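Long-range contact in aldehyde dehydrogenase (Trypanosoma brucei, PDB 5NNO), which probably oxidises aldehydes to carboxylic acids using NAD+, and binds NAD and a benzoxaborole-bearing benzaldehyde: residues A107-E112 and P458-G463. Sequence-based numbering, arbitrary orientation.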
loop_
_atom_site.group_PDB
_atom_site.type_symbol
_atom_site.label_atom_id
_atom_site.label_comp_id
_atom_site.label_asym_id
_atom_site.label_seq_id
_atom_site.Cartn_x
_atom_site.Cartn_y
_atom_site.Cartn_z
ATOM N N ALA A 107 -11.465 3.079 24.291
ATOM C CA ALA A 107 -11.517 4.508 24.609
ATOM C C ALA A 107 -11.214 4.842 26.074
ATOM O O ALA A 107 -11.043 6.012 26.418
ATOM C CB ALA A 107 -12.872 5.076 24.236
ATOM N N LEU A 108 -11.183 3.838 26.941
ATOM C CA LEU A 108 -10.712 4.026 28.321
ATOM C C LEU A 108 -9.187 4.017 28.428
ATOM O O LEU A 108 -8.631 4.394 29.465
ATOM C CB LEU A 108 -11.284 2.942 29.238
ATOM C CG LEU A 108 -12.802 2.965 29.382
ATOM C CD1 LEU A 108 -13.275 1.610 29.912
ATOM C CD2 LEU A 108 -13.263 4.136 30.250
ATOM N N ASP A 109 -8.520 3.557 27.372
ATOM C CA ASP A 109 -7.074 3.336 27.378
ATOM C C ASP A 109 -6.375 4.559 26.765
ATOM O O ASP A 109 -7.049 5.507 26.365
ATOM C CB ASP A 109 -6.757 2.043 26.609
ATOM C CG ASP A 109 -7.509 0.810 27.183
ATOM O OD1 ASP A 109 -7.638 0.705 28.433
ATOM O OD2 ASP A 109 -7.955 -0.061 26.399
ATOM N N ASP A 110 -5.039 4.546 26.737
ATOM C CA ASP A 110 -4.237 5.597 26.087
ATOM C C ASP A 110 -3.674 4.989 24.829
ATOM O O ASP A 110 -2.873 4.077 24.898
ATOM C CB ASP A 110 -3.091 6.085 26.997
ATOM C CG ASP A 110 -2.023 6.910 26.240
ATOM O OD1 ASP A 110 -2.331 7.503 25.184
ATOM O OD2 ASP A 110 -0.855 6.937 26.716
ATOM N N CYS A 111 -4.088 5.510 23.681
ATOM C CA CYS A 111 -3.744 4.934 22.394
ATOM C C CYS A 111 -3.034 5.939 21.496
ATOM O O CYS A 111 -3.189 7.146 21.665
ATOM C CB CYS A 111 -5.006 4.367 21.760
ATOM S SG CYS A 111 -5.634 2.944 22.724
ATOM N N GLU A 112 -2.224 5.435 20.561
ATOM C CA GLU A 112 -1.322 6.276 19.778
ATOM C C GLU A 112 -0.883 5.623 18.455
ATOM O O GLU A 112 -0.653 4.409 18.385
ATOM C CB GLU A 112 -0.081 6.582 20.615
ATOM C CG GLU A 112 0.365 8.026 20.624
ATOM C CD GLU A 112 1.683 8.209 21.374
ATOM O OE1 GLU A 112 2.639 7.457 21.080
ATOM O OE2 GLU A 112 1.768 9.110 22.239
ATOM N N PRO A 458 0.581 1.293 15.570
ATOM C CA PRO A 458 -0.284 1.426 16.737
ATOM C C PRO A 458 0.369 0.991 18.073
ATOM O O PRO A 458 1.093 -0.013 18.142
ATOM C CB PRO A 458 -1.478 0.514 16.409
ATOM C CG PRO A 458 -0.985 -0.399 15.331
ATOM C CD PRO A 458 -0.035 0.437 14.545
ATOM N N VAL A 459 0.101 1.783 19.103
ATOM C CA VAL A 459 0.611 1.584 20.437
ATOM C C VAL A 459 -0.581 1.802 21.362
ATOM O O VAL A 459 -1.209 2.863 21.305
ATOM C CB VAL A 459 1.685 2.631 20.792
ATOM C CG1 VAL A 459 2.199 2.403 22.221
ATOM C CG2 VAL A 459 2.814 2.596 19.765
ATOM N N MET A 460 -0.867 0.800 22.213
ATOM C CA MET A 460 -1.924 0.879 23.234
ATOM C C MET A 460 -1.251 0.776 24.591
ATOM O O MET A 460 -0.448 -0.127 24.827
ATOM C CB MET A 460 -2.960 -0.256 23.046
ATOM C CG MET A 460 -4.099 -0.279 24.075
ATOM S SD MET A 460 -5.283 -1.665 24.041
ATOM C CE MET A 460 -6.407 -1.090 22.783
ATOM N N ARG A 461 -1.592 1.689 25.496
ATOM C CA ARG A 461 -1.111 1.618 26.880
ATOM C C ARG A 461 -2.303 1.328 27.780
ATOM O O ARG A 461 -3.307 2.017 27.706
ATOM C CB ARG A 461 -0.362 2.903 27.287
ATOM C CG ARG A 461 0.731 3.317 26.281
ATOM C CD ARG A 461 1.874 4.137 26.872
ATOM N NE ARG A 461 2.865 4.473 25.836
ATOM C CZ ARG A 461 2.773 5.510 24.968
ATOM N NH1 ARG A 461 1.745 6.377 24.987
ATOM N NH2 ARG A 461 3.722 5.697 24.048
ATOM N N ARG A 462 -2.185 0.267 28.591
ATOM C CA ARG A 462 -3.153 -0.070 29.633
ATOM C C ARG A 462 -2.488 -0.079 30.993
ATOM O O ARG A 462 -1.262 -0.180 31.097
ATOM C CB ARG A 462 -3.744 -1.454 29.408
ATOM C CG ARG A 462 -4.364 -1.646 28.040
ATOM C CD ARG A 462 -5.318 -2.820 27.974
ATOM N NE ARG A 462 -6.037 -3.052 29.242
ATOM C CZ ARG A 462 -7.314 -2.776 29.488
ATOM N NH1 ARG A 462 -8.105 -2.253 28.562
ATOM N NH2 ARG A 462 -7.819 -3.013 30.688
ATOM N N GLY A 463 -3.324 0.015 32.027
ATOM C CA GLY A 463 -2.905 -0.124 33.428
ATOM C C GLY A 463 -3.201 -1.527 33.907
ATOM O O GLY A 463 -3.715 -2.350 33.149
#
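Asp-110 O accepts a hydrogen bond from Arg-461 N at 2.8 Å, and Asp-110 N returns a bond to Arg-461 O. This hydrogen-bonded pair closes the far end of an antiparallel ribbon in which strands 110-124 and 454-461, distant in sequence, run side by side. Such a ribbon is the oligomerisation arm of the aldehyde dehydrogenase fold, and here it projects from the chain, far from the cofactor. The next hydrogen-bonded pair is Glu-112 with Val-459, joined by Val-459 N to Glu-112 O at 2.8 Å and by a more bent bond from Glu-112 N to Val-459 O. Between them, Cys-111 and Met-460 form a non-hydrogen-bonded pair.

On the ribbon face carrying Asp-110, Glu-112, Val-459 and Arg-461, the charged side chains form a salt-bridge network. The Arg-461 side chain, extended from CG to NE, lies alongside Asp-110, and its NH1 reaches Asp-110 OD2 at 3.2 Å. This oxygen lies in the guanidinium plane, but NH1 approaches it from above the carboxylate plane. Glu-112 adds a long salt bridge from OE1 to Arg-461 NH2, its carboxylate turned 85° from the guanidinium. Asp-110 OD1 forms a salt bridge with Lys-99 NZ, and Glu-112 OE1 also bonds to Gln-114 NE2. Val-459 CG1 sits against one guanidinium face, toward the rim.

Val-459 to Arg-461 also pair in parallel with a strand of the second subunit, so the sheet continues across the dimer interface. On the other ribbon face, Cys-111 SG packs against Met-460 CG at 3.8 Å. Past the last bridge, Arg-462 NH2 hydrogen-bonds to Ser-467 OG, and a bend at chi3 (33°) brings NH1 back to Asp-109, where it forms a salt bridge with OD1 at 3.0 Å and a weak hydrogen bond with OD2.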